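Protease/Reverse transcriptase/ribonuclease H (Eastern chimpanzee simian foamy virus, PDB 7KSF) combines a retroviral aspartic protease with a reverse transcriptase and ribonuclease H, probably serving polyprotein maturation and the copying of viral RNA into DNA. Local coordinates at residues L375-I389 with I422-I436. The protein carries 1 engineered substitution. Numbering follows the deposited sequence.
Sequences LNITPPKDLKQLQSI and IEWSEENTKQLNMVI
Pro-379 and Pro-380 lie over one face of the Trp-424 indole, Pro-379 by a CH-pi contact and Pro-380 by apolar packing. Pro-379 CB sits 4.1 Å from the centroid of the five-membered ring of Trp-424, 13° off its normal, while Pro-380 CD rests above the rim near CZ3. Asn-428 CB backs the opposite face, and Leu-386 CD1 approaches Trp-424 CZ3 obliquely at 3.9 Å.

Aliphatic packing continues along the two segments away from the indole. Ile-422 sends CG1 between its own backbone N and carbonyl carbon (chi1 56°), which carries CD1 to Leu-386 CD2 at 3.7 Å and against the backbone O of Asp-382. Ile-389 and Leu-432 meet tip to tip through their CD1 atoms, and Ile-436 CD1 packs against Asn-376.

The polar link is a single amide pair: Asn-376 ND2 donates to Asn-433 OD1, with the amide planes 61° apart; the modelled separation is too short to be taken literally. Beyond the segments, Tyr-679 of helix 667-683 touches Pro-379, Trp-424 and Thr-429, and Leu-410 touches Trp-424.

With one side-chain hydrogen bond between amides at the Asn-376 end, most of the contacts are apolar, so burial of nonpolar surface probably contributes most to joining the proline-rich approach to helix 383-392 with helix 426-440 of the RNase H-like region.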
loop_
_atom_site.group_PDB
_atom_site.type_symbol
_atom_site.label_atom_id
_atom_site.label_comp_id
_atom_site.label_asym_id
_atom_site.label_seq_id
_atom_site.Cartn_x
_atom_site.Cartn_y
_atom_site.Cartn_z
ATOM N N LEU A 375 -7.721 19.605 -9.702
ATOM C CA LEU A 375 -8.613 18.794 -10.509
ATOM C C LEU A 375 -10.046 19.286 -10.350
ATOM O O LEU A 375 -10.370 20.058 -9.444
ATOM C CB LEU A 375 -8.495 17.315 -10.125
ATOM C CG LEU A 375 -7.073 16.740 -10.158
ATOM C CD1 LEU A 375 -7.063 15.269 -9.761
ATOM C CD2 LEU A 375 -6.433 16.936 -11.526
ATOM N N ASN A 376 -10.902 18.834 -11.262
ATOM C CA ASN A 376 -12.291 19.255 -11.256
ATOM C C ASN A 376 -13.034 18.631 -10.077
ATOM O O ASN A 376 -12.578 17.671 -9.449
ATOM C CB ASN A 376 -12.960 18.887 -12.579
ATOM C CG ASN A 376 -12.318 19.579 -13.763
ATOM O OD1 ASN A 376 -11.319 19.107 -14.308
ATOM N ND2 ASN A 376 -12.882 20.711 -14.165
ATOM N N ILE A 377 -14.197 19.201 -9.773
ATOM C CA ILE A 377 -15.019 18.777 -8.651
ATOM C C ILE A 377 -16.403 18.424 -9.174
ATOM O O ILE A 377 -16.969 19.153 -9.995
ATOM C CB ILE A 377 -15.108 19.867 -7.563
ATOM C CG1 ILE A 377 -13.708 20.225 -7.058
ATOM C CG2 ILE A 377 -15.994 19.414 -6.416
ATOM C CD1 ILE A 377 -13.713 21.234 -5.936
ATOM N N THR A 378 -16.940 17.304 -8.703
ATOM C CA THR A 378 -18.281 16.912 -9.090
ATOM C C THR A 378 -19.297 17.904 -8.511
ATOM O O THR A 378 -19.046 18.526 -7.474
ATOM C CB THR A 378 -18.584 15.490 -8.616
ATOM O OG1 THR A 378 -19.761 14.996 -9.271
ATOM C CG2 THR A 378 -18.798 15.445 -7.114
ATOM N N PRO A 379 -20.423 18.106 -9.189
ATOM C CA PRO A 379 -21.447 19.024 -8.680
ATOM C C PRO A 379 -21.932 18.602 -7.308
ATOM O O PRO A 379 -22.154 17.408 -7.056
ATOM C CB PRO A 379 -22.566 18.912 -9.724
ATOM C CG PRO A 379 -21.860 18.540 -10.980
ATOM C CD PRO A 379 -20.718 17.657 -10.561
ATOM N N PRO A 380 -22.100 19.549 -6.389
ATOM C CA PRO A 380 -22.583 19.196 -5.051
ATOM C C PRO A 380 -24.042 18.781 -5.080
ATOM O O PRO A 380 -24.845 19.288 -5.867
ATOM C CB PRO A 380 -22.385 20.489 -4.252
ATOM C CG PRO A 380 -22.458 21.568 -5.275
ATOM C CD PRO A 380 -21.847 20.993 -6.524
ATOM N N LYS A 381 -24.382 17.840 -4.202
ATOM C CA LYS A 381 -25.746 17.347 -4.101
ATOM C C LYS A 381 -26.603 18.151 -3.136
ATOM O O LYS A 381 -27.832 18.084 -3.218
ATOM C CB LYS A 381 -25.755 15.881 -3.657
ATOM C CG LYS A 381 -25.378 15.681 -2.198
ATOM C CD LYS A 381 -25.739 14.288 -1.717
ATOM C CE LYS A 381 -25.594 14.176 -0.207
ATOM N NZ LYS A 381 -26.446 15.167 0.507
ATOM N N ASP A 382 -25.989 18.908 -2.229
ATOM C CA ASP A 382 -26.713 19.568 -1.157
ATOM C C ASP A 382 -26.173 20.983 -0.989
ATOM O O ASP A 382 -25.161 21.363 -1.581
ATOM C CB ASP A 382 -26.601 18.773 0.152
ATOM C CG ASP A 382 -27.596 19.225 1.203
ATOM O OD1 ASP A 382 -28.672 19.735 0.827
ATOM O OD2 ASP A 382 -27.304 19.068 2.407
ATOM N N LEU A 383 -26.881 21.766 -0.173
ATOM C CA LEU A 383 -26.430 23.117 0.141
ATOM C C LEU A 383 -25.150 23.098 0.967
ATOM O O LEU A 383 -24.244 23.908 0.731
ATOM C CB LEU A 383 -27.533 23.871 0.884
ATOM C CG LEU A 383 -27.202 25.274 1.393
ATOM C CD1 LEU A 383 -26.958 26.223 0.231
ATOM C CD2 LEU A 383 -28.320 25.784 2.285
ATOM N N LYS A 384 -25.055 22.186 1.938
ATOM C CA LYS A 384 -23.872 22.134 2.790
ATOM C C LYS A 384 -22.621 21.769 2.005
ATOM O O LYS A 384 -21.509 22.136 2.403
ATOM C CB LYS A 384 -24.088 21.145 3.934
ATOM C CG LYS A 384 -25.245 21.494 4.857
ATOM C CD LYS A 384 -25.382 20.478 5.981
ATOM C CE LYS A 384 -26.516 20.848 6.929
ATOM N NZ LYS A 384 -26.656 19.866 8.044
ATOM N N GLN A 385 -22.776 21.041 0.898
ATOM C CA GLN A 385 -21.642 20.710 0.047
ATOM C C GLN A 385 -21.290 21.838 -0.917
ATOM O O GLN A 385 -20.162 21.878 -1.419
ATOM C CB GLN A 385 -21.933 19.417 -0.721
ATOM C CG GLN A 385 -22.263 18.238 0.192
ATOM C CD GLN A 385 -21.506 16.981 -0.180
ATOM O OE1 GLN A 385 -20.956 16.878 -1.274
ATOM N NE2 GLN A 385 -21.469 16.018 0.737
ATOM N N LEU A 386 -22.220 22.757 -1.172
ATOM C CA LEU A 386 -21.960 23.922 -2.011
ATOM C C LEU A 386 -21.368 25.082 -1.215
ATOM O O LEU A 386 -20.558 25.848 -1.749
ATOM C CB LEU A 386 -23.251 24.365 -2.704
ATOM C CG LEU A 386 -23.112 25.526 -3.691
ATOM C CD1 LEU A 386 -22.089 25.186 -4.764
ATOM C CD2 LEU A 386 -24.457 25.861 -4.314
ATOM N N GLN A 387 -21.763 25.230 0.052
ATOM C CA GLN A 387 -21.151 26.254 0.892
ATOM C C GLN A 387 -19.689 25.937 1.179
ATOM O O GLN A 387 -18.887 26.850 1.401
ATOM C CB GLN A 387 -21.926 26.393 2.205
ATOM C CG GLN A 387 -23.348 26.917 2.049
ATOM C CD GLN A 387 -24.116 26.898 3.359
ATOM O OE1 GLN A 387 -23.859 26.071 4.233
ATOM N NE2 GLN A 387 -25.065 27.819 3.499
ATOM N N SER A 388 -19.329 24.652 1.177
ATOM C CA SER A 388 -17.951 24.255 1.452
ATOM C C SER A 388 -17.015 24.701 0.334
ATOM O O SER A 388 -15.924 25.222 0.596
ATOM C CB SER A 388 -17.870 22.739 1.641
ATOM O OG SER A 388 -18.685 22.308 2.716
ATOM N N ILE A 389 -17.426 24.503 -0.921
ATOM C CA ILE A 389 -16.567 24.850 -2.046
ATOM C C ILE A 389 -16.488 26.360 -2.246
ATOM O O ILE A 389 -15.509 26.854 -2.818
ATOM C CB ILE A 389 -17.056 24.127 -3.316
ATOM C CG1 ILE A 389 -16.072 24.321 -4.473
ATOM C CG2 ILE A 389 -18.446 24.592 -3.708
ATOM C CD1 ILE A 389 -16.499 23.642 -5.755
ATOM N N ILE A 422 -31.285 22.840 -3.876
ATOM C CA ILE A 422 -30.650 23.695 -4.869
ATOM C C ILE A 422 -30.654 22.987 -6.216
ATOM O O ILE A 422 -30.387 21.783 -6.297
ATOM C CB ILE A 422 -29.215 24.086 -4.448
ATOM C CG1 ILE A 422 -28.365 22.843 -4.184
ATOM C CG2 ILE A 422 -29.255 24.967 -3.214
ATOM C CD1 ILE A 422 -26.929 23.156 -3.830
ATOM N N GLU A 423 -30.975 23.736 -7.266
ATOM C CA GLU A 423 -30.963 23.231 -8.633
ATOM C C GLU A 423 -29.686 23.690 -9.321
ATOM O O GLU A 423 -29.363 24.884 -9.310
ATOM C CB GLU A 423 -32.194 23.715 -9.404
ATOM C CG GLU A 423 -32.234 23.283 -10.860
ATOM C CD GLU A 423 -33.479 23.769 -11.577
ATOM O OE1 GLU A 423 -34.373 24.330 -10.909
ATOM O OE2 GLU A 423 -33.563 23.593 -12.811
ATOM N N TRP A 424 -28.962 22.750 -9.921
ATOM C CA TRP A 424 -27.665 23.008 -10.530
ATOM C C TRP A 424 -27.785 22.855 -12.042
ATOM O O TRP A 424 -28.195 21.796 -12.531
ATOM C CB TRP A 424 -26.606 22.055 -9.975
ATOM C CG TRP A 424 -25.231 22.283 -10.526
ATOM C CD1 TRP A 424 -24.706 21.765 -11.674
ATOM C CD2 TRP A 424 -24.200 23.088 -9.944
ATOM N NE1 TRP A 424 -23.416 22.201 -11.845
ATOM C CE2 TRP A 424 -23.080 23.017 -10.796
ATOM C CE3 TRP A 424 -24.117 23.866 -8.786
ATOM C CZ2 TRP A 424 -21.894 23.689 -10.526
ATOM C CZ3 TRP A 424 -22.940 24.536 -8.519
ATOM C CH2 TRP A 424 -21.843 24.443 -9.384
ATOM N N SER A 425 -27.426 23.906 -12.775
ATOM C CA SER A 425 -27.472 23.882 -14.229
ATOM C C SER A 425 -26.159 23.352 -14.795
ATOM O O SER A 425 -25.088 23.531 -14.207
ATOM C CB SER A 425 -27.750 25.279 -14.785
ATOM O OG SER A 425 -28.950 25.810 -14.248
ATOM N N GLU A 426 -26.255 22.692 -15.954
ATOM C CA GLU A 426 -25.070 22.111 -16.579
ATOM C C GLU A 426 -24.048 23.176 -16.953
ATOM O O GLU A 426 -22.843 22.905 -16.954
ATOM C CB GLU A 426 -25.466 21.303 -17.817
ATOM C CG GLU A 426 -26.392 20.133 -17.531
ATOM C CD GLU A 426 -26.736 19.345 -18.782
ATOM O OE1 GLU A 426 -26.206 19.683 -19.862
ATOM O OE2 GLU A 426 -27.533 18.389 -18.682
ATOM N N GLU A 427 -24.508 24.387 -17.275
ATOM C CA GLU A 427 -23.574 25.464 -17.580
ATOM C C GLU A 427 -22.799 25.886 -16.338
ATOM O O GLU A 427 -21.620 26.244 -16.434
ATOM C CB GLU A 427 -24.321 26.653 -18.185
ATOM C CG GLU A 427 -25.135 26.310 -19.424
ATOM C CD GLU A 427 -24.276 25.869 -20.598
ATOM O OE1 GLU A 427 -23.083 26.235 -20.639
ATOM O OE2 GLU A 427 -24.799 25.154 -21.478
ATOM N N ASN A 428 -23.440 25.846 -15.166
ATOM C CA ASN A 428 -22.731 26.146 -13.928
ATOM C C ASN A 428 -21.575 25.181 -13.709
ATOM O O ASN A 428 -20.500 25.583 -13.251
ATOM C CB ASN A 428 -23.693 26.107 -12.740
ATOM C CG ASN A 428 -24.856 27.063 -12.894
ATOM O OD1 ASN A 428 -25.987 26.748 -12.525
ATOM N ND2 ASN A 428 -24.590 28.237 -13.455
ATOM N N THR A 429 -21.781 23.900 -14.027
ATOM C CA THR A 429 -20.684 22.938 -13.995
ATOM C C THR A 429 -19.550 23.377 -14.913
ATOM O O THR A 429 -18.370 23.223 -14.578
ATOM C CB THR A 429 -21.190 21.554 -14.401
ATOM O OG1 THR A 429 -22.276 21.170 -13.549
ATOM C CG2 THR A 429 -20.078 20.521 -14.292
ATOM N N LYS A 430 -19.895 23.928 -16.078
ATOM C CA LYS A 430 -18.876 24.455 -16.979
ATOM C C LYS A 430 -18.258 25.732 -16.425
ATOM O O LYS A 430 -17.047 25.946 -16.552
ATOM C CB LYS A 430 -19.483 24.702 -18.359
ATOM C CG LYS A 430 -18.484 25.109 -19.420
ATOM C CD LYS A 430 -19.191 25.391 -20.728
ATOM C CE LYS A 430 -18.208 25.787 -21.811
ATOM N NZ LYS A 430 -18.907 26.117 -23.080
ATOM N N GLN A 431 -19.076 26.591 -15.809
ATOM C CA GLN A 431 -18.545 27.779 -15.141
ATOM C C GLN A 431 -17.546 27.394 -14.062
ATOM O O GLN A 431 -16.471 27.995 -13.949
ATOM C CB GLN A 431 -19.683 28.592 -14.532
ATOM C CG GLN A 431 -20.719 29.072 -15.518
ATOM C CD GLN A 431 -21.980 29.542 -14.829
ATOM O OE1 GLN A 431 -22.037 29.628 -13.602
ATOM N NE2 GLN A 431 -23.005 29.840 -15.615
ATOM N N LEU A 432 -17.896 26.399 -13.245
ATOM C CA LEU A 432 -16.973 25.908 -12.230
ATOM C C LEU A 432 -15.686 25.400 -12.867
ATOM O O LEU A 432 -14.586 25.662 -12.369
ATOM C CB LEU A 432 -17.648 24.805 -11.414
ATOM C CG LEU A 432 -16.786 24.125 -10.354
ATOM C CD1 LEU A 432 -16.304 25.136 -9.325
ATOM C CD2 LEU A 432 -17.575 23.012 -9.693
ATOM N N ASN A 433 -15.813 24.678 -13.985
ATOM C CA ASN A 433 -14.635 24.233 -14.722
ATOM C C ASN A 433 -13.807 25.415 -15.214
ATOM O O ASN A 433 -12.577 25.316 -15.305
ATOM C CB ASN A 433 -15.062 23.348 -15.899
ATOM C CG ASN A 433 -13.895 22.610 -16.526
ATOM O OD1 ASN A 433 -12.874 22.379 -15.878
ATOM N ND2 ASN A 433 -14.041 22.235 -17.794
ATOM N N MET A 434 -14.455 26.542 -15.520
ATOM C CA MET A 434 -13.708 27.736 -15.910
ATOM C C MET A 434 -12.945 28.318 -14.727
ATOM O O MET A 434 -11.801 28.760 -14.874
ATOM C CB MET A 434 -14.655 28.779 -16.502
ATOM C CG MET A 434 -15.387 28.332 -17.749
ATOM S SD MET A 434 -16.775 29.415 -18.122
ATOM C CE MET A 434 -17.417 28.630 -19.594
ATOM N N VAL A 435 -13.573 28.334 -13.548
ATOM C CA VAL A 435 -12.916 28.834 -12.342
ATOM C C VAL A 435 -11.609 28.090 -12.109
ATOM O O VAL A 435 -10.596 28.686 -11.721
ATOM C CB VAL A 435 -13.856 28.708 -11.129
ATOM C CG1 VAL A 435 -13.186 29.246 -9.879
ATOM C CG2 VAL A 435 -15.169 29.427 -11.384
ATOM N N ILE A 436 -11.612 26.779 -12.343
ATOM C CA ILE A 436 -10.406 25.987 -12.155
ATOM C C ILE A 436 -9.367 26.342 -13.211
ATOM O O ILE A 436 -8.185 26.528 -12.901
ATOM C CB ILE A 436 -10.752 24.488 -12.185
ATOM C CG1 ILE A 436 -11.897 24.200 -11.211
ATOM C CG2 ILE A 436 -9.529 23.653 -11.840
ATOM C CD1 ILE A 436 -12.435 22.798 -11.299
#